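Local coordinates for protein oxalate--CoA ligase (Arabidopsis thaliana, PDB 5IE2) that belongs to the ANL superfamily of AMP-binding enzymes and holds adenosine-5'-triphosphate in a ligand pocket, at residues Arg35-Asp38 against Leu39-Ala43; Trp246-Met249 against Lys250-Ala254; Asn477-Ala480 against Phe481-Pro484. All coordinates share one frame; numbering follows the deposited sequence.

In the fold
All three contacts are local, joining side chains and backbone only a few residues apart, and they follow one another in series along the chain without nesting or crossing. Contact 1 lies in the first half of helix 33-50, which packs on helix 67-78. Contact 2 closes the C-terminal end of helix 242-251, against strands 21-25 and 205-207, where the chain turns toward strand 256-259; its centre is about 26 Å from that of contact 1. Contact 3 closes a short turn between helix 467-477 and strand 487-489 in the C-terminal domain, resting on helix 423-430 and strand 419-421, on the other side of the chain's centre from contact 1, their centres about 57 Å apart.

Contact 1 of 3, residues Arg35-Asp38 against Leu39-Ala43; sequences RLHD and LIERA
R35 lays its guanidinium against L39 one helical turn on, with L39 CD2 sitting over the centre of one face, 3.7 Å from R35 CZ. The arginine chain starts with CG anti to the backbone N (chi1 168°) and bends at chi2, which brings its flat end across the leucine rather than straight out from the helix. R42, two turns on from R35, comes at that group roughly at right angles, and the two guanidinium planes are 70° apart. The two NH1 atoms approach to 4.0 Å, but each arginine has an acceptor of its own: R35 NH2 bonds to S138 O, and R42 NH1 pairs with D139.

The R35-L39 pair follows the i to i+4 spacing of an alpha helix, here helix 33-50, as does the backbone: the N atoms of L39, I40, E41 and R42 bond to the carbonyls of R35 through D38. D38 CB lies over one face of the R42 guanidinium, toward its rim. The D38 carboxylate makes a long salt bridge, OD2 to R42 NH2 at 3.8 Å, from well out of the guanidinium plane, so charge alone acts there.

H37 and E41 run side by side and point the same way. E41 CG meets the imidazole in an off-centre CH-pi contact, 4.1 Å from the ring centroid, and a water donates to both H37 O and E41 OE2, the latter at 2.6 Å. That carboxylate oxygen also takes a salt bridge from R78. On the buried side L36 CG meets I40 CD1 at 3.7 Å, and both residues press on helix 67-78 through I71 and L74.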
loop_
_atom_site.group_PDB
_atom_site.type_symbol
_atom_site.label_atom_id
_atom_site.label_comp_id
_atom_site.label_asym_id
_atom_site.label_seq_id
_atom_site.Cartn_x
_atom_site.Cartn_y
_atom_site.Cartn_z
ATOM N N ARG A 35 -2.716 2.540 -26.556
ATOM C CA ARG A 35 -4.132 2.788 -26.435
ATOM C C ARG A 35 -4.438 3.488 -25.090
ATOM O O ARG A 35 -5.243 4.426 -25.006
ATOM C CB ARG A 35 -4.876 1.458 -26.536
ATOM C CG ARG A 35 -6.313 1.571 -26.144
ATOM C CD ARG A 35 -7.200 2.407 -27.125
ATOM N NE ARG A 35 -8.616 2.202 -26.747
ATOM C CZ ARG A 35 -9.632 2.965 -27.165
ATOM N NH1 ARG A 35 -9.395 3.977 -28.019
ATOM N NH2 ARG A 35 -10.880 2.714 -26.745
ATOM N N LEU A 36 -3.820 2.978 -24.040
ATOM C CA LEU A 36 -4.070 3.545 -22.696
ATOM C C LEU A 36 -3.583 4.991 -22.670
ATOM O O LEU A 36 -4.263 5.899 -22.156
ATOM C CB LEU A 36 -3.360 2.672 -21.660
ATOM C CG LEU A 36 -3.337 3.237 -20.231
ATOM C CD1 LEU A 36 -4.756 3.472 -19.753
ATOM C CD2 LEU A 36 -2.531 2.279 -19.278
ATOM N N HIS A 37 -2.388 5.205 -23.213
ATOM C CA HIS A 37 -1.852 6.558 -23.288
ATOM C C HIS A 37 -2.803 7.528 -23.985
ATOM O O HIS A 37 -3.034 8.665 -23.522
ATOM C CB HIS A 37 -0.481 6.524 -23.994
ATOM C CG HIS A 37 0.098 7.882 -24.227
ATOM N ND1 HIS A 37 0.781 8.578 -23.241
ATOM C CD2 HIS A 37 0.026 8.709 -25.300
ATOM C CE1 HIS A 37 1.136 9.767 -23.722
ATOM N NE2 HIS A 37 0.700 9.863 -24.969
ATOM N N ASP A 38 -3.362 7.116 -25.121
ATOM C CA ASP A 38 -4.272 8.003 -25.797
ATOM C C ASP A 38 -5.605 8.190 -25.094
ATOM O O ASP A 38 -6.156 9.287 -25.161
ATOM C CB ASP A 38 -4.496 7.536 -27.229
ATOM C CG ASP A 38 -3.281 7.846 -28.119
ATOM O OD1 ASP A 38 -2.401 8.690 -27.723
ATOM O OD2 ASP A 38 -3.174 7.215 -29.209
ATOM N N LEU A 39 -6.106 7.153 -24.419
ATOM C CA LEU A 39 -7.368 7.277 -23.673
ATOM C C LEU A 39 -7.149 8.330 -22.554
ATOM O O LEU A 39 -8.021 9.138 -22.244
ATOM C CB LEU A 39 -7.771 5.941 -23.042
ATOM C CG LEU A 39 -8.354 4.993 -24.067
ATOM C CD1 LEU A 39 -8.490 3.606 -23.470
ATOM C CD2 LEU A 39 -9.742 5.541 -24.459
ATOM N N ILE A 40 -5.966 8.259 -21.971
ATOM C CA ILE A 40 -5.614 9.203 -20.894
ATOM C C ILE A 40 -5.500 10.632 -21.468
ATOM O O ILE A 40 -6.068 11.576 -20.911
ATOM C CB ILE A 40 -4.299 8.783 -20.207
ATOM C CG1 ILE A 40 -4.460 7.471 -19.418
ATOM C CG2 ILE A 40 -3.795 9.901 -19.258
ATOM C CD1 ILE A 40 -3.080 6.784 -19.144
ATOM N N GLU A 41 -4.806 10.791 -22.588
ATOM C CA GLU A 41 -4.613 12.134 -23.165
ATOM C C GLU A 41 -5.971 12.753 -23.496
ATOM O O GLU A 41 -6.212 13.961 -23.304
ATOM C CB GLU A 41 -3.815 12.116 -24.500
ATOM C CG GLU A 41 -2.348 11.896 -24.393
ATOM C CD GLU A 41 -1.639 13.042 -23.639
ATOM O OE1 GLU A 41 -1.764 14.226 -24.018
ATOM O OE2 GLU A 41 -0.974 12.697 -22.651
ATOM N N ARG A 42 -6.844 11.932 -24.073
ATOM C CA ARG A 42 -8.152 12.459 -24.491
ATOM C C ARG A 42 -9.039 12.813 -23.306
ATOM O O ARG A 42 -9.743 13.855 -23.299
ATOM C CB ARG A 42 -8.872 11.452 -25.411
ATOM C CG ARG A 42 -8.078 11.358 -26.729
ATOM C CD ARG A 42 -8.543 10.128 -27.597
ATOM N NE ARG A 42 -7.565 9.735 -28.636
ATOM C CZ ARG A 42 -7.641 8.583 -29.309
ATOM N NH1 ARG A 42 -8.648 7.754 -29.039
ATOM N NH2 ARG A 42 -6.732 8.235 -30.234
ATOM N N ALA A 43 -8.995 11.956 -22.286
ATOM C CA ALA A 43 -9.740 12.261 -21.086
ATOM C C ALA A 43 -9.204 13.524 -20.397
ATOM O O ALA A 43 -9.987 14.306 -19.854
ATOM C CB ALA A 43 -9.723 11.001 -20.076
HETATM O O HOH W 1 -1.440 10.344 -21.632
#

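Contact 2 of 3, residues Trp246-Met249 against Lys250-Ala254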
loop_
_atom_site.group_PDB
_atom_site.type_symbol
_atom_site.label_atom_id
_atom_site.label_comp_id
_atom_site.label_asym_id
_atom_site.label_seq_id
_atom_site.Cartn_x
_atom_site.Cartn_y
_atom_site.Cartn_z
ATOM N N TRP A 246 -5.600 -17.125 -8.722
ATOM C CA TRP A 246 -4.657 -17.907 -9.489
ATOM C C TRP A 246 -5.129 -18.123 -10.917
ATOM O O TRP A 246 -4.295 -18.119 -11.803
ATOM C CB TRP A 246 -4.351 -19.254 -8.821
ATOM C CG TRP A 246 -3.433 -19.049 -7.585
ATOM C CD1 TRP A 246 -3.767 -19.261 -6.281
ATOM C CD2 TRP A 246 -2.080 -18.577 -7.586
ATOM N NE1 TRP A 246 -2.705 -18.954 -5.455
ATOM C CE2 TRP A 246 -1.657 -18.520 -6.234
ATOM C CE3 TRP A 246 -1.181 -18.209 -8.597
ATOM C CZ2 TRP A 246 -0.366 -18.123 -5.867
ATOM C CZ3 TRP A 246 0.103 -17.788 -8.238
ATOM C CH2 TRP A 246 0.504 -17.759 -6.878
ATOM N N PRO A 247 -6.447 -18.308 -11.137
ATOM C CA PRO A 247 -6.836 -18.342 -12.567
ATOM C C PRO A 247 -6.444 -17.087 -13.360
ATOM O O PRO A 247 -6.015 -17.211 -14.522
ATOM C CB PRO A 247 -8.345 -18.513 -12.501
ATOM C CG PRO A 247 -8.530 -19.388 -11.278
ATOM C CD PRO A 247 -7.538 -18.829 -10.275
ATOM N N ASP A 248 -6.594 -15.911 -12.745
ATOM C CA ASP A 248 -6.156 -14.665 -13.389
ATOM C C ASP A 248 -4.641 -14.599 -13.553
ATOM O O ASP A 248 -4.154 -14.144 -14.597
ATOM C CB ASP A 248 -6.637 -13.444 -12.608
ATOM C CG ASP A 248 -8.125 -13.117 -12.855
ATOM O OD1 ASP A 248 -8.713 -13.687 -13.813
ATOM O OD2 ASP A 248 -8.693 -12.299 -12.090
ATOM N N MET A 249 -3.906 -15.021 -12.525
ATOM C CA MET A 249 -2.442 -14.986 -12.596
ATOM C C MET A 249 -1.971 -15.877 -13.744
ATOM O O MET A 249 -1.005 -15.544 -14.433
ATOM C CB MET A 249 -1.802 -15.458 -11.286
ATOM C CG MET A 249 -2.037 -14.516 -10.087
ATOM S SD MET A 249 -0.894 -13.067 -10.094
ATOM C CE MET A 249 0.673 -13.873 -9.597
ATOM N N LYS A 250 -2.616 -17.051 -13.907
ATOM C CA LYS A 250 -2.197 -17.922 -15.013
ATOM C C LYS A 250 -2.575 -17.353 -16.358
ATOM O O LYS A 250 -1.732 -17.256 -17.266
ATOM C CB LYS A 250 -2.815 -19.337 -14.886
ATOM C CG LYS A 250 -2.300 -20.095 -13.732
ATOM C CD LYS A 250 -3.111 -21.427 -13.695
ATOM C CE LYS A 250 -3.301 -21.911 -12.302
ATOM N NZ LYS A 250 -3.769 -23.346 -12.354
ATOM N N LYS A 251 -3.849 -16.977 -16.493
ATOM C CA LYS A 251 -4.370 -16.609 -17.789
ATOM C C LYS A 251 -3.646 -15.386 -18.363
ATOM O O LYS A 251 -3.461 -15.268 -19.550
ATOM C CB LYS A 251 -5.859 -16.285 -17.673
ATOM C CG LYS A 251 -6.499 -15.769 -18.952
ATOM C CD LYS A 251 -8.022 -15.639 -18.743
ATOM C CE LYS A 251 -8.671 -14.983 -19.989
ATOM N NZ LYS A 251 -10.158 -14.754 -19.854
ATOM N N TYR A 252 -3.262 -14.462 -17.477
ATOM C CA TYR A 252 -2.612 -13.251 -17.937
ATOM C C TYR A 252 -1.107 -13.264 -17.698
ATOM O O TYR A 252 -0.487 -12.199 -17.704
ATOM C CB TYR A 252 -3.288 -12.024 -17.280
ATOM C CG TYR A 252 -4.737 -11.897 -17.762
ATOM C CD1 TYR A 252 -5.025 -11.291 -19.006
ATOM C CD2 TYR A 252 -5.781 -12.447 -17.029
ATOM C CE1 TYR A 252 -6.351 -11.173 -19.465
ATOM C CE2 TYR A 252 -7.125 -12.373 -17.488
ATOM C CZ TYR A 252 -7.390 -11.792 -18.724
ATOM O OH TYR A 252 -8.719 -11.727 -19.187
ATOM N N ASN A 253 -0.528 -14.454 -17.583
ATOM C CA ASN A 253 0.945 -14.641 -17.677
ATOM C C ASN A 253 1.699 -13.866 -16.599
ATOM O O ASN A 253 2.750 -13.295 -16.868
ATOM C CB ASN A 253 1.479 -14.207 -19.040
ATOM C CG ASN A 253 0.745 -14.912 -20.179
ATOM O OD1 ASN A 253 0.455 -16.078 -20.072
ATOM N ND2 ASN A 253 0.428 -14.188 -21.237
ATOM N N ALA A 254 1.145 -13.842 -15.413
ATOM C CA ALA A 254 1.779 -13.080 -14.307
ATOM C C ALA A 254 3.158 -13.620 -13.965
ATOM O O ALA A 254 3.430 -14.829 -14.070
ATOM C CB ALA A 254 0.931 -13.121 -13.056
#
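M249 and A254 meet where the helix runs out: the methionine, bent at both chi2 and chi3, curls its thioether over the alanine methyl, with SD and CE each 3.5 Å from A254 CB. The backbone brings A254 there. Its N-H bonds to M249 O at 2.9 Å, in the carbonyl plane and with an N-H...O angle of 160°, while N253 N bonds to K250 O at 3.1 Å. This pair is a Schellman motif, and N253, at positive phi (60°), is its C-prime residue.

One turn earlier the bonding is still helical, with K250, K251 and Y252 giving their N-H groups to W246, P247 and D248. D248 O also lies at the edge of the Y252 ring, 3.4 Å from CD2, and the CG of K251 rests over one ring face. Y252 OH takes the N-H of G27, and D248 OD1 bonds to S26 OG, so both side chains are fastened to the same loop. K250 leads off at about a right angle to Y252, its NZ forming a salt bridge with E276 and a hydrogen bond to E278 O.

Around this helix end, M249 and D248 touch V207 of strand 205-207, Y252 touches R21 and S24 of strand 21-25, and W246 meets Y279 edge-to-face and F304 of helix 294-304 obliquely.

Contact 3 of 3, residues Asn477-Ala480 against Phe481-Pro484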
loop_
_atom_site.group_PDB
_atom_site.type_symbol
_atom_site.label_atom_id
_atom_site.label_comp_id
_atom_site.label_asym_id
_atom_site.label_seq_id
_atom_site.Cartn_x
_atom_site.Cartn_y
_atom_site.Cartn_z
ATOM N N ASN A 477 9.153 -20.138 23.717
ATOM C CA ASN A 477 9.701 -19.474 22.551
ATOM C C ASN A 477 10.016 -18.019 22.793
ATOM O O ASN A 477 10.448 -17.338 21.868
ATOM C CB ASN A 477 8.727 -19.584 21.379
ATOM C CG ASN A 477 8.640 -21.008 20.845
ATOM O OD1 ASN A 477 9.560 -21.464 20.164
ATOM N ND2 ASN A 477 7.580 -21.733 21.204
ATOM N N LEU A 478 9.820 -17.534 24.017
ATOM C CA LEU A 478 10.058 -16.094 24.324
ATOM C C LEU A 478 10.597 -15.987 25.743
ATOM O O LEU A 478 10.236 -16.807 26.565
ATOM C CB LEU A 478 8.749 -15.286 24.196
ATOM C CG LEU A 478 8.144 -15.110 22.820
ATOM C CD1 LEU A 478 6.727 -14.679 22.918
ATOM C CD2 LEU A 478 8.946 -13.999 22.110
ATOM N N ALA A 479 11.457 -15.000 26.035
ATOM C CA ALA A 479 11.814 -14.662 27.418
ATOM C C ALA A 479 10.516 -14.435 28.203
ATOM O O ALA A 479 9.588 -13.844 27.653
ATOM C CB ALA A 479 12.704 -13.384 27.455
ATOM N N ALA A 480 10.485 -14.809 29.485
ATOM C CA ALA A 480 9.213 -14.857 30.227
ATOM C C ALA A 480 8.519 -13.487 30.220
ATOM O O ALA A 480 7.303 -13.431 30.087
ATOM C CB ALA A 480 9.430 -15.354 31.638
ATOM N N PHE A 481 9.274 -12.389 30.295
ATOM C CA PHE A 481 8.630 -11.073 30.417
ATOM C C PHE A 481 7.839 -10.688 29.166
ATOM O O PHE A 481 6.959 -9.822 29.235
ATOM C CB PHE A 481 9.646 -9.967 30.765
ATOM C CG PHE A 481 10.447 -9.452 29.602
ATOM C CD1 PHE A 481 10.022 -8.342 28.878
ATOM C CD2 PHE A 481 11.657 -10.046 29.264
ATOM C CE1 PHE A 481 10.775 -7.832 27.787
ATOM C CE2 PHE A 481 12.432 -9.535 28.194
ATOM C CZ PHE A 481 11.985 -8.420 27.449
ATOM N N LYS A 482 8.108 -11.340 28.026
ATOM C CA LYS A 482 7.447 -11.018 26.774
ATOM C C LYS A 482 6.134 -11.783 26.550
ATOM O O LYS A 482 5.380 -11.502 25.616
ATOM C CB LYS A 482 8.368 -11.311 25.574
ATOM C CG LYS A 482 9.709 -10.593 25.623
ATOM C CD LYS A 482 10.529 -10.952 24.356
ATOM C CE LYS A 482 11.892 -10.287 24.411
ATOM N NZ LYS A 482 12.623 -10.775 23.226
ATOM N N VAL A 483 5.875 -12.754 27.416
ATOM C CA VAL A 483 4.730 -13.654 27.223
ATOM C C VAL A 483 3.391 -12.948 27.516
ATOM O O VAL A 483 3.249 -12.409 28.601
ATOM C CB VAL A 483 4.869 -14.874 28.148
ATOM C CG1 VAL A 483 3.705 -15.879 27.915
ATOM C CG2 VAL A 483 6.183 -15.544 27.879
ATOM N N PRO A 484 2.428 -12.974 26.572
ATOM C CA PRO A 484 1.120 -12.339 26.817
ATOM C C PRO A 484 0.492 -12.866 28.134
ATOM O O PRO A 484 0.432 -14.074 28.386
ATOM C CB PRO A 484 0.280 -12.737 25.598
ATOM C CG PRO A 484 1.313 -12.992 24.482
ATOM C CD PRO A 484 2.532 -13.556 25.217
HETATM O O HOH W 2 12.674 -13.787 23.649
#
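A479 and A480 each offer a carbonyl to the residue three further on, closing a short 3-10 turn between helix 467-477 and strand 487-489 of the AMP-binding C-terminal domain. A479 O accepts K482 N at 2.9 Å, and A480 O accepts V483 N at 3.1 Å. Both bonds are nearly straight at the hydrogen, yet neither donor lies on a lone pair: V483 N stands 55° out of the A480 carbonyl plane.

A water accepts from both A479 N, at 2.9 Å, and K482 NZ, at 3.0 Å, linking the backbone to the lysine ammonium. K482 NZ has a stronger partner in E425 of helix 423-430, with which it forms a salt bridge. Its chain, fully extended beyond CG, crosses L478 at about a right angle, CD 4.1 Å from L478 CD2, and L478 itself leans on E425 and V429 of the same helix.

F481 has its CG between the backbone N and carbonyl carbon (chi1 80°), which turns one ring face to the lysine chain, and it also touches E419 and I421 of strand 419-421. That face holds K482 CG over its centre, 3.6 Å above the plane, while A479 CB approaches CE2 obliquely at 3.9 Å.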